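Short chain dehydrogenase (Rhodopseudomonas palustris, PDB 3H7A) is an SDR-family oxidoreductase that probably binds a nicotinamide dinucleotide cofactor in its Rossmann-type fold. Local coordinates at residues Lys25-Glu30 / Leu84-Phe89; Ala142-Arg147 / Ala153-Ala158; Arg171-Met174 / His179-His182; Ala181-Asp186 / Ala220-Gln225. One frame throughout, in Å; residues are numbered along the deposited sequence.

Interaction 1: Lys25-Glu30 / Leu84-Phe89; sequences KKFAAE and LEVTIF
Phe27 and Val86 mark the closest approach of the two backbones, with their CA atoms 9.3 Å apart: helix 18-29 lies against strand 84-89, near the middle of the parallel sheet, at a distance that only side chains can bridge. Along the strand the residues alternate. Val86 and Ile88 face this helix, whereas Thr87 and Phe89 pack against helix 104-132 on the other side of the sheet. From the helix, Phe27 alone spans the gap. With CG beside the backbone N and anti to the carbonyl carbon (chi1 -77°), its ring is sent toward the strand, and Ile88 comes to meet it from the opposite direction. Ile88 CD1 sits over one face of the ring, 4.1 Å from the centroid of Phe27 and 28° off the ring normal, a CH-pi contact off-centre toward CE2; its nearest ring atom is Phe27 CE2, 3.6 Å from Ile88 CD1. Val86 CG1 approaches obliquely and more loosely, at 4.3 Å from Phe27 CE1. Beta-branched residues suit a strand and offer methyl groups to the flat ring. Trp224 of helix 216-228 meets Phe27 edge-to-face. Lys26, partly exposed, reaches one turn forward to Glu30 just beyond the helix, its NZ forming a 2.8 Å salt bridge to Glu30 OE2 on the anti side, tilted 28° out of the carboxylate plane, and makes a cation-pi contact with Trp224. No hydrogen bond joins the two segments: ring and methyl groups exclude water between helix and sheet, while the Lys26-Glu30 pair probably offsets its own charges at the margin, so shape and hydrophobicity, rather than directed polar bonds, are what this contact contributes.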
loop_
_atom_site.group_PDB
_atom_site.type_symbol
_atom_site.label_atom_id
_atom_site.label_comp_id
_atom_site.label_asym_id
_atom_site.label_seq_id
_atom_site.Cartn_x
_atom_site.Cartn_y
_atom_site.Cartn_z
ATOM N N LYS B 25 -1.342 22.007 -24.731
ATOM C CA LYS B 25 -1.332 23.471 -24.545
ATOM C C LYS B 25 -0.229 23.924 -23.593
ATOM O O LYS B 25 0.472 24.881 -23.886
ATOM C CB LYS B 25 -2.689 24.001 -24.032
ATOM C CG LYS B 25 -3.850 24.000 -25.039
ATOM C CD LYS B 25 -5.100 24.696 -24.440
ATOM C CE LYS B 25 -6.391 24.123 -25.017
ATOM N NZ LYS B 25 -7.640 24.844 -24.594
ATOM N N LYS B 26 -0.071 23.225 -22.468
ATOM C CA LYS B 26 0.926 23.589 -21.447
ATOM C C LYS B 26 2.366 23.426 -21.920
ATOM O O LYS B 26 3.175 24.341 -21.768
ATOM C CB LYS B 26 0.698 22.803 -20.134
ATOM C CG LYS B 26 1.691 23.101 -18.991
ATOM C CD LYS B 26 1.801 24.599 -18.661
ATOM C CE LYS B 26 2.126 24.820 -17.198
ATOM N NZ LYS B 26 2.917 26.057 -16.972
ATOM N N PHE B 27 2.688 22.270 -22.489
ATOM C CA PHE B 27 4.048 22.038 -22.940
ATOM C C PHE B 27 4.418 22.874 -24.158
ATOM O O PHE B 27 5.578 23.269 -24.294
ATOM C CB PHE B 27 4.322 20.548 -23.122
ATOM C CG PHE B 27 4.539 19.837 -21.816
ATOM C CD1 PHE B 27 5.828 19.668 -21.305
ATOM C CD2 PHE B 27 3.452 19.389 -21.065
ATOM C CE1 PHE B 27 6.035 19.036 -20.080
ATOM C CE2 PHE B 27 3.643 18.759 -19.843
ATOM C CZ PHE B 27 4.937 18.574 -19.347
ATOM N N ALA B 28 3.430 23.183 -25.005
ATOM C CA ALA B 28 3.646 24.093 -26.127
ATOM C C ALA B 28 3.841 25.522 -25.635
ATOM O O ALA B 28 4.646 26.254 -26.201
ATOM C CB ALA B 28 2.511 24.018 -27.125
ATOM N N ALA B 29 3.129 25.896 -24.569
ATOM C CA ALA B 29 3.245 27.228 -23.950
ATOM C C ALA B 29 4.607 27.426 -23.304
ATOM O O ALA B 29 5.079 28.548 -23.168
ATOM C CB ALA B 29 2.148 27.452 -22.924
ATOM N N GLU B 30 5.234 26.319 -22.923
ATOM C CA GLU B 30 6.549 26.337 -22.319
ATOM C C GLU B 30 7.658 26.133 -23.339
ATOM O O GLU B 30 8.811 25.935 -22.969
ATOM C CB GLU B 30 6.649 25.272 -21.223
ATOM C CG GLU B 30 5.649 25.452 -20.068
ATOM C CD GLU B 30 5.882 26.717 -19.237
ATOM O OE1 GLU B 30 7.011 27.263 -19.238
ATOM O OE2 GLU B 30 4.929 27.156 -18.564
ATOM N N LEU B 84 13.477 14.106 -28.553
ATOM C CA LEU B 84 12.342 13.754 -27.721
ATOM C C LEU B 84 12.731 13.858 -26.245
ATOM O O LEU B 84 13.583 13.101 -25.765
ATOM C CB LEU B 84 11.853 12.338 -28.062
ATOM C CG LEU B 84 10.659 11.819 -27.252
ATOM C CD1 LEU B 84 9.403 12.591 -27.531
ATOM C CD2 LEU B 84 10.447 10.369 -27.564
ATOM N N GLU B 85 12.114 14.805 -25.536
ATOM C CA GLU B 85 12.444 15.059 -24.121
ATOM C C GLU B 85 11.405 14.640 -23.090
ATOM O O GLU B 85 11.749 14.376 -21.939
ATOM C CB GLU B 85 12.822 16.517 -23.901
ATOM C CG GLU B 85 14.311 16.676 -23.989
ATOM C CD GLU B 85 14.769 18.095 -24.064
ATOM O OE1 GLU B 85 14.110 18.972 -23.456
ATOM O OE2 GLU B 85 15.809 18.322 -24.731
ATOM N N VAL B 86 10.138 14.618 -23.494
ATOM C CA VAL B 86 9.046 14.223 -22.608
ATOM C C VAL B 86 8.051 13.383 -23.400
ATOM O O VAL B 86 7.658 13.784 -24.483
ATOM C CB VAL B 86 8.324 15.458 -22.003
ATOM C CG1 VAL B 86 7.213 15.044 -21.020
ATOM C CG2 VAL B 86 9.302 16.374 -21.298
ATOM N N THR B 87 7.679 12.207 -22.884
ATOM C CA THR B 87 6.509 11.479 -23.402
ATOM C C THR B 87 5.433 11.454 -22.323
ATOM O O THR B 87 5.721 11.100 -21.191
ATOM C CB THR B 87 6.853 10.024 -23.798
ATOM O OG1 THR B 87 7.724 10.037 -24.929
ATOM C CG2 THR B 87 5.585 9.205 -24.164
ATOM N N ILE B 88 4.211 11.848 -22.660
ATOM C CA ILE B 88 3.109 11.733 -21.724
ATOM C C ILE B 88 2.095 10.775 -22.319
ATOM O O ILE B 88 1.524 11.035 -23.386
ATOM C CB ILE B 88 2.500 13.099 -21.400
ATOM C CG1 ILE B 88 3.559 13.966 -20.738
ATOM C CG2 ILE B 88 1.326 12.951 -20.448
ATOM C CD1 ILE B 88 3.507 15.369 -21.141
ATOM N N PHE B 89 1.924 9.632 -21.653
ATOM C CA PHE B 89 0.988 8.609 -22.088
ATOM C C PHE B 89 -0.337 8.761 -21.347
ATOM O O PHE B 89 -0.429 8.501 -20.149
ATOM C CB PHE B 89 1.556 7.209 -21.871
ATOM C CG PHE B 89 0.648 6.128 -22.356
ATOM C CD1 PHE B 89 0.591 5.800 -23.712
ATOM C CD2 PHE B 89 -0.205 5.462 -21.462
ATOM C CE1 PHE B 89 -0.261 4.802 -24.179
ATOM C CE2 PHE B 89 -1.074 4.482 -21.914
ATOM C CZ PHE B 89 -1.099 4.138 -23.277
#

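Interaction 2: Ala142-Arg147 / Ala153-Ala158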
loop_
_atom_site.group_PDB
_atom_site.type_symbol
_atom_site.label_atom_id
_atom_site.label_comp_id
_atom_site.label_asym_id
_atom_site.label_seq_id
_atom_site.Cartn_x
_atom_site.Cartn_y
_atom_site.Cartn_z
ATOM N N ALA B 142 -5.102 6.023 -12.677
ATOM C CA ALA B 142 -6.450 6.289 -12.164
ATOM C C ALA B 142 -6.516 5.612 -10.815
ATOM O O ALA B 142 -5.570 4.917 -10.445
ATOM C CB ALA B 142 -7.491 5.668 -13.105
ATOM N N THR B 143 -7.627 5.751 -10.089
ATOM C CA THR B 143 -7.784 4.982 -8.851
ATOM C C THR B 143 -7.809 3.485 -9.152
ATOM O O THR B 143 -7.375 2.673 -8.318
ATOM C CB THR B 143 -9.050 5.342 -8.070
ATOM O OG1 THR B 143 -10.185 5.164 -8.909
ATOM C CG2 THR B 143 -8.998 6.768 -7.595
ATOM N N ALA B 144 -8.293 3.126 -10.348
ATOM C CA ALA B 144 -8.287 1.735 -10.791
ATOM C C ALA B 144 -6.852 1.229 -11.003
ATOM O O ALA B 144 -6.658 0.035 -11.140
ATOM C CB ALA B 144 -9.127 1.547 -12.044
ATOM N N SER B 145 -5.854 2.128 -10.977
ATOM C CA SER B 145 -4.439 1.707 -10.906
ATOM C C SER B 145 -4.035 1.111 -9.570
ATOM O O SER B 145 -3.028 0.390 -9.488
ATOM C CB SER B 145 -3.489 2.866 -11.213
ATOM O OG SER B 145 -3.851 3.462 -12.432
ATOM N N LEU B 146 -4.817 1.411 -8.532
ATOM C CA LEU B 146 -4.452 1.100 -7.153
ATOM C C LEU B 146 -5.334 0.039 -6.494
ATOM O O LEU B 146 -4.837 -0.771 -5.713
ATOM C CB LEU B 146 -4.443 2.368 -6.298
ATOM C CG LEU B 146 -3.544 3.522 -6.745
ATOM C CD1 LEU B 146 -3.802 4.730 -5.877
ATOM C CD2 LEU B 146 -2.093 3.107 -6.674
ATOM N N ARG B 147 -6.627 0.050 -6.817
ATOM C CA ARG B 147 -7.569 -0.957 -6.308
ATOM C C ARG B 147 -8.622 -1.331 -7.350
ATOM O O ARG B 147 -9.067 -0.495 -8.124
ATOM C CB ARG B 147 -8.224 -0.506 -4.999
ATOM C CG ARG B 147 -8.936 0.810 -5.068
ATOM C CD ARG B 147 -9.106 1.395 -3.674
ATOM N NE ARG B 147 -9.123 2.855 -3.742
ATOM C CZ ARG B 147 -8.068 3.641 -3.523
ATOM N NH1 ARG B 147 -6.887 3.128 -3.188
ATOM N NH2 ARG B 147 -8.202 4.954 -3.631
ATOM N N ALA B 153 -12.860 -5.380 -13.418
ATOM C CA ALA B 153 -11.794 -6.363 -13.721
ATOM C C ALA B 153 -10.973 -6.060 -14.970
ATOM O O ALA B 153 -9.747 -6.173 -14.931
ATOM C CB ALA B 153 -12.327 -7.815 -13.748
ATOM N N ALA B 154 -11.622 -5.646 -16.060
ATOM C CA ALA B 154 -10.867 -5.345 -17.279
ATOM C C ALA B 154 -10.051 -4.059 -17.162
ATOM O O ALA B 154 -8.878 -4.034 -17.536
ATOM C CB ALA B 154 -11.778 -5.304 -18.517
ATOM N N PHE B 155 -10.686 -2.993 -16.682
ATOM C CA PHE B 155 -10.026 -1.690 -16.565
ATOM C C PHE B 155 -8.904 -1.660 -15.511
ATOM O O PHE B 155 -7.793 -1.192 -15.790
ATOM C CB PHE B 155 -11.075 -0.604 -16.292
ATOM C CG PHE B 155 -10.537 0.805 -16.321
ATOM C CD1 PHE B 155 -9.813 1.274 -17.407
ATOM C CD2 PHE B 155 -10.768 1.672 -15.257
ATOM C CE1 PHE B 155 -9.319 2.590 -17.429
ATOM C CE2 PHE B 155 -10.277 2.990 -15.270
ATOM C CZ PHE B 155 -9.562 3.449 -16.368
ATOM N N ALA B 156 -9.186 -2.165 -14.308
ATOM C CA ALA B 156 -8.200 -2.207 -13.250
ATOM C C ALA B 156 -7.030 -3.123 -13.650
ATOM O O ALA B 156 -5.880 -2.816 -13.339
ATOM C CB ALA B 156 -8.828 -2.669 -11.933
ATOM N N SER B 157 -7.305 -4.210 -14.369
ATOM C CA SER B 157 -6.206 -5.118 -14.770
ATOM C C SER B 157 -5.192 -4.397 -15.636
ATOM O O SER B 157 -3.977 -4.490 -15.416
ATOM C CB SER B 157 -6.718 -6.332 -15.513
ATOM O OG SER B 157 -5.640 -7.214 -15.758
ATOM N N ALA B 158 -5.705 -3.648 -16.604
ATOM C CA ALA B 158 -4.859 -2.861 -17.491
ATOM C C ALA B 158 -4.187 -1.690 -16.767
ATOM O O ALA B 158 -3.028 -1.395 -17.048
ATOM C CB ALA B 158 -5.667 -2.360 -18.677
#
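Ala144 is the bump of this contact, and the hollow it fills lies between Phe155 and Ala156 on the first turn of helix 153-173. Its methyl meets the ring obliquely, Ala144 CB lying 3.6 Å from Phe155 CD2, and borders the neighbouring methyl at 4.2 Å from Ala156 CB. The ring reaches this place because CG of Phe155 stands anti to the backbone N (chi1 -173°), which swings it toward the loop; Ala142 CB comes to the adjoining ring atom, 4.4 Å from Phe155 CE2. The small side chain of Ala144 lets the backbones close in, until Ala144 O meets Ala156 CA at 3.4 Å in a CA-H...O contact. The 3-10 turn behind the bump is tied by Ser145, whose OG accepts a nearly straight bond (172°) from Ala142 N at 2.9 Å. Ala164 of the second subunit also packs on Ala156. Phe155 precedes Lys159 by four residues and thus appears to occupy the tyrosine position of the Tyr-x-x-x-Lys motif of classical short-chain dehydrogenases. A phenylalanine cannot supply the phenolic hydroxyl, and in this contact its ring serves as an apolar surface, consistent with a departure from the classical chemistry.

Interaction 3: Arg171-Met174 / His179-His182; sequences RELM and HVAH
Met174 against His179 and Val180, with Leu173 against Val180, makes an apolar closure between the end of helix 153-173 and strand 178-185, the return half of a beta-alpha-beta unit that began with strand 135-142. The turn between them is short, and the CA atoms of Met174 and His179 are only 5.5 Å apart. Extended beyond CG (chi2 178°), the methionine runs alongside His179, the two side chains pointing the same way, and its terminal methyl does the touching: Met174 CE lies 3.5 Å from His179 CD2, oblique to the imidazole, and 3.2 Å from Val180 O. A long, flexible, unbranched chain is well suited to threading between ring and backbone. Leu173 adds a looser touch, with its CD1 4.4 Å from Val180 CG2. Ile99 of the second subunit also packs on Leu173, and Tyr243 of the third subunit on Met174. The imidazole is held from several directions: His179 NE2 is hydrogen-bonded to Thr235 O and His179 ND1 to Lys136 NZ, while Trp234 stacks on the ring. Such partners would suit a neutral histidine with its proton on NE2. Val180 O, by contrast, is buried by this contact and has no hydrogen-bond partner; the S-methyl, slightly polarised by its sulfur, may offset that cost a little, but the seam is held essentially by dispersion and exclusion of water.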
loop_
_atom_site.group_PDB
_atom_site.type_symbol
_atom_site.label_atom_id
_atom_site.label_comp_id
_atom_site.label_asym_id
_atom_site.label_seq_id
_atom_site.Cartn_x
_atom_site.Cartn_y
_atom_site.Cartn_z
ATOM N N ARG B 171 12.680 1.870 -11.803
ATOM C CA ARG B 171 13.775 1.252 -11.088
ATOM C C ARG B 171 15.009 1.155 -11.997
ATOM O O ARG B 171 16.118 1.395 -11.543
ATOM C CB ARG B 171 13.388 -0.131 -10.536
ATOM C CG ARG B 171 12.165 -0.180 -9.612
ATOM C CD ARG B 171 12.358 0.427 -8.226
ATOM N NE ARG B 171 13.524 -0.104 -7.528
ATOM C CZ ARG B 171 14.028 0.408 -6.405
ATOM N NH1 ARG B 171 15.105 -0.140 -5.854
ATOM N NH2 ARG B 171 13.461 1.465 -5.830
ATOM N N GLU B 172 14.794 0.852 -13.278
ATOM C CA GLU B 172 15.883 0.718 -14.259
ATOM C C GLU B 172 16.463 2.047 -14.779
ATOM O O GLU B 172 17.679 2.173 -14.946
ATOM C CB GLU B 172 15.443 -0.149 -15.444
ATOM C CG GLU B 172 16.609 -0.686 -16.285
ATOM C CD GLU B 172 16.202 -1.349 -17.610
ATOM O OE1 GLU B 172 15.071 -1.874 -17.721
ATOM O OE2 GLU B 172 17.040 -1.355 -18.548
ATOM N N LEU B 173 15.599 3.029 -15.020
ATOM C CA LEU B 173 15.984 4.211 -15.801
ATOM C C LEU B 173 16.177 5.490 -15.005
ATOM O O LEU B 173 16.847 6.400 -15.486
ATOM C CB LEU B 173 14.998 4.449 -16.958
ATOM C CG LEU B 173 14.642 3.254 -17.862
ATOM C CD1 LEU B 173 13.450 3.592 -18.742
ATOM C CD2 LEU B 173 15.809 2.762 -18.706
ATOM N N MET B 174 15.601 5.579 -13.805
ATOM C CA MET B 174 15.872 6.739 -12.956
ATOM C C MET B 174 17.381 6.924 -12.666
ATOM O O MET B 174 17.876 8.051 -12.802
ATOM C CB MET B 174 14.981 6.787 -11.696
ATOM C CG MET B 174 13.586 7.419 -11.943
ATOM S SD MET B 174 12.609 7.369 -10.447
ATOM C CE MET B 174 11.515 8.754 -10.679
ATOM N N HIS B 179 13.444 10.481 -15.753
ATOM C CA HIS B 179 12.410 10.620 -14.755
ATOM C C HIS B 179 11.138 9.941 -15.245
ATOM O O HIS B 179 10.326 10.547 -15.959
ATOM C CB HIS B 179 12.142 12.105 -14.486
ATOM C CG HIS B 179 11.166 12.374 -13.376
ATOM N ND1 HIS B 179 10.851 13.653 -12.970
ATOM C CD2 HIS B 179 10.446 11.541 -12.586
ATOM C CE1 HIS B 179 9.969 13.597 -11.988
ATOM N NE2 HIS B 179 9.703 12.327 -11.737
ATOM N N VAL B 180 10.953 8.689 -14.842
ATOM C CA VAL B 180 9.699 7.987 -15.108
ATOM C C VAL B 180 8.745 8.360 -13.982
ATOM O O VAL B 180 9.136 8.344 -12.815
ATOM C CB VAL B 180 9.893 6.448 -15.162
ATOM C CG1 VAL B 180 8.614 5.747 -15.584
ATOM C CG2 VAL B 180 11.010 6.086 -16.118
ATOM N N ALA B 181 7.510 8.730 -14.320
ATOM C CA ALA B 181 6.526 9.045 -13.294
ATOM C C ALA B 181 5.137 8.519 -13.635
ATOM O O ALA B 181 4.835 8.185 -14.798
ATOM C CB ALA B 181 6.484 10.561 -12.979
ATOM N N HIS B 182 4.289 8.458 -12.612
ATOM C CA HIS B 182 2.943 7.926 -12.734
ATOM C C HIS B 182 1.992 8.870 -12.001
ATOM O O HIS B 182 2.029 8.969 -10.780
ATOM C CB HIS B 182 2.914 6.530 -12.103
ATOM C CG HIS B 182 1.652 5.762 -12.349
ATOM N ND1 HIS B 182 0.954 5.132 -11.336
ATOM C CD2 HIS B 182 0.980 5.491 -13.492
ATOM C CE1 HIS B 182 -0.104 4.527 -11.845
ATOM N NE2 HIS B 182 -0.112 4.729 -13.150
#

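Interaction 4: Ala181-Asp186 / Ala220-Gln225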
loop_
_atom_site.group_PDB
_atom_site.type_symbol
_atom_site.label_atom_id
_atom_site.label_comp_id
_atom_site.label_asym_id
_atom_site.label_seq_id
_atom_site.Cartn_x
_atom_site.Cartn_y
_atom_site.Cartn_z
ATOM N N ALA B 181 7.510 8.730 -14.320
ATOM C CA ALA B 181 6.526 9.045 -13.294
ATOM C C ALA B 181 5.137 8.519 -13.635
ATOM O O ALA B 181 4.835 8.185 -14.798
ATOM C CB ALA B 181 6.484 10.561 -12.979
ATOM N N HIS B 182 4.289 8.458 -12.612
ATOM C CA HIS B 182 2.943 7.926 -12.734
ATOM C C HIS B 182 1.992 8.870 -12.001
ATOM O O HIS B 182 2.029 8.969 -10.780
ATOM C CB HIS B 182 2.914 6.530 -12.103
ATOM C CG HIS B 182 1.652 5.762 -12.349
ATOM N ND1 HIS B 182 0.954 5.132 -11.336
ATOM C CD2 HIS B 182 0.980 5.491 -13.492
ATOM C CE1 HIS B 182 -0.104 4.527 -11.845
ATOM N NE2 HIS B 182 -0.112 4.729 -13.150
ATOM N N LEU B 183 1.152 9.579 -12.749
ATOM C CA LEU B 183 0.250 10.540 -12.144
ATOM C C LEU B 183 -1.151 9.979 -12.084
ATOM O O LEU B 183 -1.768 9.740 -13.122
ATOM C CB LEU B 183 0.237 11.858 -12.929
ATOM C CG LEU B 183 -0.679 12.954 -12.373
ATOM C CD1 LEU B 183 -0.162 13.486 -11.031
ATOM C CD2 LEU B 183 -0.800 14.075 -13.389
ATOM N N ILE B 184 -1.657 9.823 -10.863
ATOM C CA ILE B 184 -2.950 9.191 -10.602
ATOM C C ILE B 184 -4.016 10.259 -10.408
ATOM O O ILE B 184 -3.867 11.148 -9.571
ATOM C CB ILE B 184 -2.874 8.250 -9.378
ATOM C CG1 ILE B 184 -1.914 7.095 -9.664
ATOM C CG2 ILE B 184 -4.245 7.675 -9.041
ATOM C CD1 ILE B 184 -1.494 6.383 -8.445
ATOM N N ILE B 185 -5.075 10.187 -11.213
ATOM C CA ILE B 185 -6.160 11.157 -11.127
ATOM C C ILE B 185 -7.501 10.487 -10.773
ATOM O O ILE B 185 -7.674 9.296 -11.004
ATOM C CB ILE B 185 -6.232 12.016 -12.427
ATOM C CG1 ILE B 185 -6.770 11.217 -13.606
ATOM C CG2 ILE B 185 -4.847 12.548 -12.797
ATOM C CD1 ILE B 185 -6.604 11.905 -14.955
ATOM N N ASP B 186 -8.427 11.247 -10.175
ATOM C CA ASP B 186 -9.843 10.825 -10.021
ATOM C C ASP B 186 -10.850 11.977 -10.078
ATOM O O ASP B 186 -10.606 13.065 -9.552
ATOM C CB ASP B 186 -10.085 9.967 -8.766
ATOM C CG ASP B 186 -9.213 10.366 -7.575
ATOM O OD1 ASP B 186 -9.781 10.673 -6.506
ATOM O OD2 ASP B 186 -7.966 10.337 -7.685
ATOM N N ALA B 220 -2.520 19.217 -16.273
ATOM C CA ALA B 220 -1.403 19.726 -17.062
ATOM C C ALA B 220 -0.396 20.422 -16.161
ATOM O O ALA B 220 0.813 20.255 -16.343
ATOM C CB ALA B 220 -1.896 20.663 -18.143
ATOM N N GLY B 221 -0.911 21.167 -15.176
ATOM C CA GLY B 221 -0.106 21.826 -14.154
ATOM C C GLY B 221 0.700 20.841 -13.343
ATOM O O GLY B 221 1.897 21.052 -13.132
ATOM N N ALA B 222 0.048 19.754 -12.913
ATOM C CA ALA B 222 0.712 18.662 -12.172
ATOM C C ALA B 222 1.814 17.970 -12.989
ATOM O O ALA B 222 2.894 17.669 -12.469
ATOM C CB ALA B 222 -0.319 17.644 -11.675
ATOM N N TYR B 223 1.551 17.734 -14.274
ATOM C CA TYR B 223 2.576 17.185 -15.145
ATOM C C TYR B 223 3.734 18.154 -15.317
ATOM O O TYR B 223 4.901 17.733 -15.352
ATOM C CB TYR B 223 1.990 16.807 -16.493
ATOM C CG TYR B 223 1.451 15.410 -16.525
ATOM C CD1 TYR B 223 2.215 14.350 -16.047
ATOM C CD2 TYR B 223 0.181 15.139 -17.032
ATOM C CE1 TYR B 223 1.737 13.060 -16.064
ATOM C CE2 TYR B 223 -0.306 13.839 -17.074
ATOM C CZ TYR B 223 0.497 12.805 -16.583
ATOM O OH TYR B 223 0.070 11.506 -16.591
ATOM N N TRP B 224 3.414 19.449 -15.405
ATOM C CA TRP B 224 4.457 20.480 -15.452
ATOM C C TRP B 224 5.270 20.513 -14.152
ATOM O O TRP B 224 6.497 20.616 -14.186
ATOM C CB TRP B 224 3.900 21.875 -15.805
ATOM C CG TRP B 224 5.033 22.884 -15.993
ATOM C CD1 TRP B 224 5.330 23.945 -15.187
ATOM C CD2 TRP B 224 6.036 22.872 -17.025
ATOM N NE1 TRP B 224 6.448 24.606 -15.660
ATOM C CE2 TRP B 224 6.897 23.967 -16.786
ATOM C CE3 TRP B 224 6.280 22.052 -18.138
ATOM C CZ2 TRP B 224 7.991 24.253 -17.609
ATOM C CZ3 TRP B 224 7.357 22.345 -18.963
ATOM C CH2 TRP B 224 8.211 23.430 -18.685
ATOM N N GLN B 225 4.586 20.384 -13.014
ATOM C CA GLN B 225 5.262 20.246 -11.732
ATOM C C GLN B 225 6.252 19.064 -11.725
ATOM O O GLN B 225 7.401 19.213 -11.303
ATOM C CB GLN B 225 4.244 20.106 -10.602
ATOM C CG GLN B 225 4.869 20.188 -9.214
ATOM C CD GLN B 225 4.109 19.401 -8.162
ATOM O OE1 GLN B 225 4.713 18.828 -7.251
ATOM N NE2 GLN B 225 2.783 19.375 -8.277
#
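Beside Leu183, the helix that carries Ala222 and Tyr223 is braced by a 2.8 Å backbone bond from Gln225 N to Gly221 O, the shortest polar bond within these segments; no hydrogen bond crosses between them. The contact itself is a leucine pressed on a tyrosine. Leu183 CD2 stands almost exactly over the middle of the ring, 3.6 Å from the centroid of Tyr223 and 9° off its normal, a CH-pi contact with all six ring carbons close by. With CG of Leu183 anti to the backbone N (chi1 -180°), the branch is carried toward the helix, and its CB covers the phenolic end, 3.7 Å from Tyr223 OH. The same CD2 methyl also meets Ala222 CB, at 4.0 Å, so one branch serves two helical residues. Tyrosine combines a broad apolar face with a hydroxyl that stays satisfied at depth by its hydrogen bond to Thr140 OG1. Replacing Tyr223 by alanine removes ring and hydroxyl together, which would probably open a gap over the leucine methyl and cost Thr140 this partner. Helix 216-228 covering strand 178-185 belongs to the layered alpha/beta/alpha sandwich of the Rossmann-type short-chain dehydrogenase fold.

Interactions 1 and 4 belong to one helical layer on the sheet: their centres are 12 Å apart, and they touch where Phe27 CE1 meets Trp224 CE3 at 3.6 Å and Ile88 CG2 meets Tyr223 CE2 at 3.9 Å. Interactions 3 and 4 use successive, overlapping parts of strand 178-185, sharing Ala181 and His182. Interaction 2 follows the C-terminal end of strand 135-142, the side on which this family usually places cofactor and active site; its centre is about 26 Å from that of interaction 1. It touches the shared strand at several points, among them Ala142 O, 3.4 Å from Ile184 CG2, and Ser145 CB, 3.8 Å from His182 CE1. Interactions 2 and 3 both border the second subunit.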